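Predicted flavin-nucleotide-binding protein from COG3576 family structurally related to pyridoxine 5'-phosphate oxidase (Lactobacillus delbrueckii subsp. bulgaricus, PDB 2HTD) probably binds a flavin nucleotide and may act as an oxidoreductase related to pyridoxamine 5'-phosphate oxidase. Local coordinates at residues L71-K75 against T123-F129; T106-E111 against A128-N132. All blocks are in the same frame, centred on the assembly; numbering follows the deposited sequence.

How the contacts relate
Contacts 1 and 2 hold the two sides of one strand, 129-139. Residues 71-75 meet its start and the loop before it. Residues 106-111 run along its first four residues. The contacts share Ala128 and Phe129, and their centres are about 10 Å apart. Both are partly buried. Contact 1 lies farther out, about 15 Å from the chain centre against about 10 Å for contact 2. Its chemistry is mostly lysines at aromatic rings and a loop carbonyl, with a single hydrogen-bonded strand pair. Contact 2 is regular sheet pairing with small apolar side chains and a histidine-carboxylate bond within 106-111. The Phe129 ring joins them: Lys75 lies over one face and Glu111 over the opposite face.

Contact 1: residues L71-K75 against T123-F129; sequences LEKTK and TEFPNAF. With SO4 (sulfate ion), chain I; SO4 (sulfate ion), chain C.
Lys75 reaches across to the Phe129 ring and ends at the backbone of Asn127. Its CB points toward the 123-129 segment. CG is anti to the carbonyl carbon (chi1 -59°) and the chain is extended beyond it, which lays the methylenes over the ring. Lys75 CG comes 3.8 Å from Phe129 CE2, above the ring plane but just beyond the rim. Lys75 CD lies almost above Phe129 CE2, on the same side. CE sits over the ring centre, 3.5 Å above the plane, in a CH-pi contact. NZ remains over the same face in a cation-pi contact and gives a hydrogen bond to Asn127 O (2.8 Å). With an alanine here, the Phe129 face would probably lose this cover and Asn127 O its charged donor.

Lys73 makes a similar contact with Phe125. Its CE lies over the ring centre, 3.8 Å from the Phe125 centroid, and NZ adds a cation-pi contact. Lys73 NZ also bonds O1 of a sulfate ion (2.9 Å), probably from the crystallisation liquor, which Ser59 and Gly58 hold as well. The ammonium group therefore lies between an aromatic face and an anion.

Leu71 and Thr123 meet tip to tip through CD1 and CG2. Thr123 OG1 accepts from Phe125 N (3.1 Å) in an ST turn and also bonds Leu120 O. A type I turn from Phe125 to Ala128 then brings the chain back to the sheet. There Glu72 N donates to Phe129 O at 2.7 Å, nearly straight (175°). Phe129 N returns a bond to Glu72 O (2.9 Å). This is an antiparallel hydrogen-bonded pair at the end of strand 67-72, where strand 129-139 begins, within the antiparallel sheet of this pyridoxamine 5'-phosphate oxidase-like fold.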
ATOM      1  N   LEU B  71      -1.000 -12.770 -10.397  1.00 13.41           N
ATOM      2  CA  LEU B  71       0.186 -13.439 -10.858  1.00 14.33           C
ATOM      3  C   LEU B  71       1.396 -12.805 -10.233  1.00 17.07           C
ATOM      4  O   LEU B  71       1.539 -11.582 -10.208  1.00 18.08           O
ATOM      5  CB  LEU B  71       0.289 -13.354 -12.381  1.00 13.68           C
ATOM      6  CG  LEU B  71      -0.944 -13.837 -13.132  1.00 13.62           C
ATOM      7  CD1 LEU B  71      -0.760 -13.726 -14.661  1.00 14.15           C
ATOM      8  CD2 LEU B  71      -1.368 -15.271 -12.737  1.00 17.82           C
ATOM      9  N   GLU B  72       2.284 -13.653  -9.716  1.00 16.31           N
ATOM     10  CA  GLU B  72       3.545 -13.192  -9.202  1.00 16.56           C
ATOM     11  C   GLU B  72       4.606 -13.469 -10.251  1.00 16.43           C
ATOM     12  O   GLU B  72       5.026 -14.616 -10.450  1.00 15.09           O
ATOM     13  CB  GLU B  72       3.873 -13.873  -7.880  1.00 16.16           C
ATOM     14  CG  GLU B  72       5.174 -13.395  -7.260  1.00 20.21           C
ATOM     15  CD  GLU B  72       5.208 -11.883  -7.034  1.00 23.40           C
ATOM     16  OE1 GLU B  72       4.269 -11.360  -6.387  1.00 24.28           O
ATOM     17  OE2 GLU B  72       6.158 -11.212  -7.496  1.00 26.79           O
ATOM     18  N   LYS B  73       5.005 -12.404 -10.935  1.00 18.87           N
ATOM     19  CA  LYS B  73       5.953 -12.487 -12.048  1.00 18.36           C
ATOM     20  C   LYS B  73       7.365 -12.147 -11.618  1.00 20.92           C
ATOM     21  O   LYS B  73       8.298 -12.715 -12.118  1.00 21.60           O
ATOM     22  CB  LYS B  73       5.553 -11.519 -13.189  1.00 17.39           C
ATOM     23  CG  LYS B  73       4.097 -11.667 -13.700  1.00 18.59           C
ATOM     24  CD  LYS B  73       3.734 -10.538 -14.675  1.00 20.58           C
ATOM     25  CE  LYS B  73       2.258 -10.532 -15.044  1.00 23.57           C
ATOM     26  NZ  LYS B  73       1.892  -9.313 -15.889  1.00 20.76           N
ATOM     27  N   THR B  74       7.485 -11.207 -10.692  1.00 25.91           N
ATOM     28  CA  THR B  74       8.768 -10.623 -10.298  1.00 27.47           C
ATOM     29  C   THR B  74       9.458 -11.499  -9.259  1.00 25.70           C
ATOM     30  O   THR B  74      10.668 -11.664  -9.292  1.00 25.66           O
ATOM     31  CB  THR B  74       8.554  -9.166  -9.771  1.00 29.27           C
ATOM     32  OG1 THR B  74       9.774  -8.623  -9.257  1.00 38.15           O
ATOM     33  CG2 THR B  74       7.535  -9.128  -8.677  1.00 34.15           C
ATOM     34  N   LYS B  75       8.675 -12.080  -8.356  1.00 23.90           N
ATOM     35  CA  LYS B  75       9.199 -12.895  -7.281  1.00 26.13           C
ATOM     36  C   LYS B  75      10.253 -12.094  -6.503  1.00 25.35           C
ATOM     37  O   LYS B  75      11.401 -12.507  -6.340  1.00 24.01           O
ATOM     38  CB  LYS B  75       9.718 -14.210  -7.852  1.00 28.72           C
ATOM     39  CG  LYS B  75       8.599 -14.991  -8.587  1.00 31.16           C
ATOM     40  CD  LYS B  75       9.176 -16.031  -9.526  1.00 30.56           C
ATOM     41  CE  LYS B  75       8.136 -16.643 -10.444  1.00 32.39           C
ATOM     42  NZ  LYS B  75       8.848 -17.510 -11.449  1.00 26.27           N
ATOM     43  N   THR B 123      -2.986 -17.507 -19.720  1.00 15.93           N
ATOM     44  CA  THR B 123      -2.152 -16.309 -19.697  1.00 16.62           C
ATOM     45  C   THR B 123      -0.924 -16.519 -20.566  1.00 14.65           C
ATOM     46  O   THR B 123      -0.707 -17.606 -21.075  1.00 17.79           O
ATOM     47  CB  THR B 123      -1.643 -16.032 -18.279  1.00 16.28           C
ATOM     48  OG1 THR B 123      -0.543 -16.913 -18.006  1.00 15.25           O
ATOM     49  CG2 THR B 123      -2.777 -16.256 -17.236  1.00 14.37           C
ATOM     50  N   GLU B 124      -0.103 -15.480 -20.696  1.00 15.32           N
ATOM     51  CA  GLU B 124       1.180 -15.564 -21.407  1.00 15.96           C
ATOM     52  C   GLU B 124       2.380 -15.623 -20.444  1.00 15.19           C
ATOM     53  O   GLU B 124       3.508 -15.319 -20.820  1.00 17.62           O
ATOM     54  CB  GLU B 124       1.340 -14.380 -22.372  1.00 16.73           C
ATOM     55  CG  GLU B 124       0.088 -14.037 -23.208  1.00 20.89           C
ATOM     56  CD  GLU B 124      -0.223 -14.970 -24.382  1.00 31.02           C
ATOM     57  OE1 GLU B 124       0.538 -15.937 -24.602  1.00 34.45           O
ATOM     58  OE2 GLU B 124      -1.239 -14.693 -25.100  1.00 23.50           O
ATOM     59  N   PHE B 125       2.152 -16.059 -19.208  1.00 15.70           N
ATOM     60  CA  PHE B 125       3.200 -16.054 -18.190  1.00 15.56           C
ATOM     61  C   PHE B 125       3.270 -17.419 -17.501  1.00 14.27           C
ATOM     62  O   PHE B 125       3.000 -17.526 -16.285  1.00 12.38           O
ATOM     63  CB  PHE B 125       2.935 -14.944 -17.154  1.00 16.39           C
ATOM     64  CG  PHE B 125       2.903 -13.563 -17.743  1.00 18.62           C
ATOM     65  CD1 PHE B 125       4.074 -12.881 -18.009  1.00 23.84           C
ATOM     66  CD2 PHE B 125       1.696 -12.953 -18.062  1.00 16.33           C
ATOM     67  CE1 PHE B 125       4.046 -11.606 -18.592  1.00 23.39           C
ATOM     68  CE2 PHE B 125       1.676 -11.689 -18.626  1.00 16.49           C
ATOM     69  CZ  PHE B 125       2.844 -11.023 -18.897  1.00 18.23           C
ATOM     70  N   PRO B 126       3.662 -18.464 -18.260  1.00 15.22           N
ATOM     71  CA  PRO B 126       3.636 -19.830 -17.739  1.00 16.70           C
ATOM     72  C   PRO B 126       4.554 -20.060 -16.549  1.00 14.84           C
ATOM     73  O   PRO B 126       4.371 -21.025 -15.832  1.00 15.52           O
ATOM     74  CB  PRO B 126       4.103 -20.671 -18.947  1.00 17.06           C
ATOM     75  CG  PRO B 126       4.845 -19.734 -19.796  1.00 16.99           C
ATOM     76  CD  PRO B 126       4.120 -18.446 -19.665  1.00 17.50           C
ATOM     77  N   ASN B 127       5.561 -19.204 -16.373  1.00 15.91           N
ATOM     78  CA  ASN B 127       6.472 -19.342 -15.242  1.00 13.82           C
ATOM     79  C   ASN B 127       6.155 -18.458 -14.060  1.00 15.65           C
ATOM     80  O   ASN B 127       6.831 -18.512 -13.052  1.00 16.64           O
ATOM     81  CB  ASN B 127       7.889 -19.125 -15.712  1.00 16.57           C
ATOM     82  CG  ASN B 127       8.261 -20.117 -16.804  1.00 15.46           C
ATOM     83  OD1 ASN B 127       7.881 -21.297 -16.734  1.00 20.57           O
ATOM     84  ND2 ASN B 127       8.947 -19.652 -17.820  1.00 18.45           N
ATOM     85  N   ALA B 128       5.104 -17.667 -14.149  1.00 12.30           N
ATOM     86  CA  ALA B 128       4.685 -16.907 -12.983  1.00 13.91           C
ATOM     87  C   ALA B 128       4.177 -17.864 -11.901  1.00 14.82           C
ATOM     88  O   ALA B 128       3.793 -19.019 -12.185  1.00 16.09           O
ATOM     89  CB  ALA B 128       3.586 -15.935 -13.372  1.00 13.19           C
ATOM     90  N   PHE B 129       4.135 -17.387 -10.658  1.00 13.62           N
ATOM     91  CA  PHE B 129       3.372 -18.064  -9.611  1.00 11.87           C
ATOM     92  C   PHE B 129       1.983 -17.474  -9.490  1.00 14.85           C
ATOM     93  O   PHE B 129       1.774 -16.273  -9.750  1.00 18.80           O
ATOM     94  CB  PHE B 129       4.058 -17.990  -8.260  1.00 14.19           C
ATOM     95  CG  PHE B 129       5.464 -18.495  -8.255  1.00 16.46           C
ATOM     96  CD1 PHE B 129       5.880 -19.503  -9.117  1.00 16.86           C
ATOM     97  CD2 PHE B 129       6.377 -17.984  -7.351  1.00 20.71           C
ATOM     98  CE1 PHE B 129       7.182 -19.955  -9.092  1.00 18.63           C
ATOM     99  CE2 PHE B 129       7.678 -18.452  -7.321  1.00 18.95           C
ATOM    100  CZ  PHE B 129       8.081 -19.432  -8.189  1.00 18.81           C
TER
HETATM  101  S   SO4 I 123       1.731  -7.394 -12.235  1.00 30.52           S
HETATM  102  O1  SO4 I 123       1.393  -7.467 -13.668  1.00 33.80           O
HETATM  103  O2  SO4 I 123       3.111  -7.889 -12.007  1.00 32.54           O
HETATM  104  O3  SO4 I 123       1.868  -5.967 -11.839  1.00 28.42           O
HETATM  105  O4  SO4 I 123       0.739  -8.118 -11.427  1.00 35.59           O
HETATM  106  S   SO4 C 122       8.697  -6.269  -5.325  1.00 50.59           S
HETATM  107  O1  SO4 C 122       8.491  -7.159  -6.467  1.00 61.20           O
HETATM  108  O2  SO4 C 122       7.767  -6.651  -4.272  1.00 36.83           O
HETATM  109  O3  SO4 C 122      10.093  -6.369  -4.888  1.00 45.50           O
HETATM  110  O4  SO4 C 122       8.516  -4.906  -5.792  1.00 51.80           O

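Contact 2: residues T106-E111 against A128-N132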
ATOM      1  N   THR B 106      -5.122 -13.793   3.687  1.00  8.89           N
ATOM      2  CA  THR B 106      -4.045 -14.758   3.769  1.00  9.09           C
ATOM      3  C   THR B 106      -3.769 -15.264   2.363  1.00 10.83           C
ATOM      4  O   THR B 106      -4.680 -15.359   1.571  1.00 12.99           O
ATOM      5  CB  THR B 106      -4.431 -15.925   4.703  1.00 11.11           C
ATOM      6  OG1 THR B 106      -5.578 -16.557   4.181  1.00 20.39           O
ATOM      7  CG2 THR B 106      -4.742 -15.440   6.096  1.00 11.25           C
ATOM      8  N   ALA B 107      -2.507 -15.571   2.068  1.00  9.86           N
ATOM      9  CA  ALA B 107      -2.067 -15.951   0.748  1.00  8.70           C
ATOM     10  C   ALA B 107      -1.913 -17.448   0.636  1.00 11.49           C
ATOM     11  O   ALA B 107      -1.490 -18.106   1.586  1.00  9.48           O
ATOM     12  CB  ALA B 107      -0.732 -15.311   0.444  1.00  9.13           C
ATOM     13  N   GLU B 108      -2.274 -17.973  -0.528  1.00 11.05           N
ATOM     14  CA  GLU B 108      -2.125 -19.396  -0.875  1.00 14.85           C
ATOM     15  C   GLU B 108      -1.371 -19.380  -2.193  1.00 10.71           C
ATOM     16  O   GLU B 108      -1.898 -18.933  -3.212  1.00 10.62           O
ATOM     17  CB  GLU B 108      -3.525 -20.024  -0.979  1.00 16.78           C
ATOM     18  CG  GLU B 108      -3.689 -21.332  -1.767  1.00 24.54           C
ATOM     19  CD  GLU B 108      -5.177 -21.694  -2.039  1.00 22.62           C
ATOM     20  OE1 GLU B 108      -5.859 -22.042  -1.054  1.00 33.43           O
ATOM     21  OE2 GLU B 108      -5.657 -21.652  -3.216  1.00 18.48           O
ATOM     22  N   VAL B 109      -0.110 -19.798  -2.180  1.00 11.47           N
ATOM     23  CA  VAL B 109       0.715 -19.673  -3.366  1.00 11.72           C
ATOM     24  C   VAL B 109       0.824 -20.991  -4.120  1.00 11.23           C
ATOM     25  O   VAL B 109       1.108 -22.027  -3.515  1.00 11.26           O
ATOM     26  CB  VAL B 109       2.136 -19.206  -3.010  1.00 13.03           C
ATOM     27  CG1 VAL B 109       3.007 -19.101  -4.255  1.00 16.66           C
ATOM     28  CG2 VAL B 109       2.098 -17.873  -2.250  1.00 15.09           C
ATOM     29  N   HIS B 110       0.641 -20.936  -5.435  1.00  9.08           N
ATOM     30  CA  HIS B 110       0.676 -22.106  -6.287  1.00 10.10           C
ATOM     31  C   HIS B 110       1.756 -21.884  -7.286  1.00 12.26           C
ATOM     32  O   HIS B 110       1.632 -21.013  -8.131  1.00 13.04           O
ATOM     33  CB  HIS B 110      -0.634 -22.240  -7.003  1.00  8.61           C
ATOM     34  CG  HIS B 110      -1.793 -22.448  -6.094  1.00 13.39           C
ATOM     35  ND1 HIS B 110      -2.236 -23.703  -5.749  1.00 15.47           N
ATOM     36  CD2 HIS B 110      -2.621 -21.573  -5.489  1.00 13.10           C
ATOM     37  CE1 HIS B 110      -3.280 -23.593  -4.953  1.00 15.06           C
ATOM     38  NE2 HIS B 110      -3.537 -22.311  -4.784  1.00 10.25           N
ATOM     39  N   GLU B 111       2.842 -22.640  -7.178  1.00 14.06           N
ATOM     40  CA  GLU B 111       4.024 -22.384  -8.009  1.00 18.14           C
ATOM     41  C   GLU B 111       3.957 -23.160  -9.319  1.00 18.08           C
ATOM     42  O   GLU B 111       3.935 -22.558 -10.405  1.00 20.84           O
ATOM     43  CB  GLU B 111       5.315 -22.651  -7.222  1.00 17.61           C
ATOM     44  CG  GLU B 111       5.486 -21.650  -6.048  1.00 23.07           C
ATOM     45  CD  GLU B 111       6.868 -21.667  -5.390  1.00 26.04           C
ATOM     46  OE1 GLU B 111       7.744 -22.445  -5.841  1.00 25.52           O
ATOM     47  OE2 GLU B 111       7.060 -20.893  -4.413  1.00 34.12           O
ATOM     48  N   ALA B 128       5.104 -17.667 -14.149  1.00 12.30           N
ATOM     49  CA  ALA B 128       4.685 -16.907 -12.983  1.00 13.91           C
ATOM     50  C   ALA B 128       4.177 -17.864 -11.901  1.00 14.82           C
ATOM     51  O   ALA B 128       3.793 -19.019 -12.185  1.00 16.09           O
ATOM     52  CB  ALA B 128       3.586 -15.935 -13.372  1.00 13.19           C
ATOM     53  N   PHE B 129       4.135 -17.387 -10.658  1.00 13.62           N
ATOM     54  CA  PHE B 129       3.372 -18.064  -9.611  1.00 11.87           C
ATOM     55  C   PHE B 129       1.983 -17.474  -9.490  1.00 14.85           C
ATOM     56  O   PHE B 129       1.774 -16.273  -9.750  1.00 18.80           O
ATOM     57  CB  PHE B 129       4.058 -17.990  -8.260  1.00 14.19           C
ATOM     58  CG  PHE B 129       5.464 -18.495  -8.255  1.00 16.46           C
ATOM     59  CD1 PHE B 129       5.880 -19.503  -9.117  1.00 16.86           C
ATOM     60  CD2 PHE B 129       6.377 -17.984  -7.351  1.00 20.71           C
ATOM     61  CE1 PHE B 129       7.182 -19.955  -9.092  1.00 18.63           C
ATOM     62  CE2 PHE B 129       7.678 -18.452  -7.321  1.00 18.95           C
ATOM     63  CZ  PHE B 129       8.081 -19.432  -8.189  1.00 18.81           C
ATOM     64  N   VAL B 130       1.021 -18.315  -9.127  1.00 13.79           N
ATOM     65  CA  VAL B 130      -0.357 -17.890  -8.951  1.00 13.63           C
ATOM     66  C   VAL B 130      -0.592 -17.750  -7.472  1.00 14.49           C
ATOM     67  O   VAL B 130      -0.394 -18.688  -6.714  1.00 15.15           O
ATOM     68  CB  VAL B 130      -1.319 -18.927  -9.546  1.00 12.29           C
ATOM     69  CG1 VAL B 130      -2.836 -18.593  -9.249  1.00 17.46           C
ATOM     70  CG2 VAL B 130      -1.048 -19.092 -11.034  1.00 13.76           C
ATOM     71  N   VAL B 131      -0.936 -16.541  -7.055  1.00 16.08           N
ATOM     72  CA  VAL B 131      -1.218 -16.299  -5.656  1.00 13.82           C
ATOM     73  C   VAL B 131      -2.709 -16.078  -5.483  1.00 13.15           C
ATOM     74  O   VAL B 131      -3.257 -15.164  -6.048  1.00 14.12           O
ATOM     75  CB  VAL B 131      -0.480 -15.104  -5.122  1.00 15.25           C
ATOM     76  CG1 VAL B 131      -0.760 -14.967  -3.592  1.00 13.13           C
ATOM     77  CG2 VAL B 131       1.006 -15.199  -5.448  1.00 14.30           C
ATOM     78  N   ASN B 132      -3.343 -16.935  -4.699  1.00 13.72           N
ATOM     79  CA  ASN B 132      -4.733 -16.761  -4.313  1.00 13.91           C
ATOM     80  C   ASN B 132      -4.769 -16.085  -2.950  1.00 14.36           C
ATOM     81  O   ASN B 132      -3.947 -16.359  -2.096  1.00 15.54           O
ATOM     82  CB  ASN B 132      -5.449 -18.102  -4.242  1.00 15.85           C
ATOM     83  CG  ASN B 132      -5.859 -18.636  -5.626  1.00 16.37           C
ATOM     84  OD1 ASN B 132      -5.213 -18.392  -6.600  1.00 18.70           O
ATOM     85  ND2 ASN B 132      -6.921 -19.395  -5.672  1.00 14.46           N
TER
HETATM   86  O   HOH W   1       4.508 -21.732 -12.895  1.00 31.54           O
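Glu108 to His110 pair with Val130 to Asn132 as neighbouring strands of the chain's antiparallel sheet, in a fold related to pyridoxamine 5'-phosphate oxidase. Helix 114-120 joins them in sequence. The N-to-C directions of the two short strand segments differ by 153°, close to antiparallel.

Four backbone hydrogen bonds hold them. Glu108 and Asn132 bond both ways, and so do His110 and Val130; these are hydrogen-bonded pairs. Val109 and Val131 form the non-hydrogen-bonded pair between them.

Apolar contacts lie on the Val109 and Val131 face. Val131 CG1, anti to the backbone N (chi1 -176°), touches Ala107 CB at 4.1 Å and Val109 CG2 at 4.3 Å. Ile82 of helix 77-83 packs on Ala107 and Val109. On the other face, helix 114-120 lies against His110 and Val130.

Polar side chains line that second face. His110 NE2 donates to Glu108 OE2 at 2.7 Å, with the oxygen in the ring plane. It meets OE2 on the anti side, tilted well out of the carboxylate plane. His110 ND1 bonds Asp113, so the ring is held at both nitrogens and its rotation is fixed. Asn132 lies beside Glu108 and points the same way, but its amide bonds Gln69 and Tyr115. Asn132 ND2 is 3.6 Å from Glu108 OE2.

A stack closes the strand end. Glu111 crosses the Phe129 ring obliquely, with Glu111 CG 3.7 Å above the ring plane, over its centre, a CH-pi contact. Its carboxylate plane is only 4° from the ring plane, so the flat groups lie face to face. Glu111 OE2 bonds Tyr79 OH, which holds the end of the Glu111 side chain. Beyond the last strand pair, one water lies 2.7 Å from Glu111 O and 2.9 Å from Ala128 O.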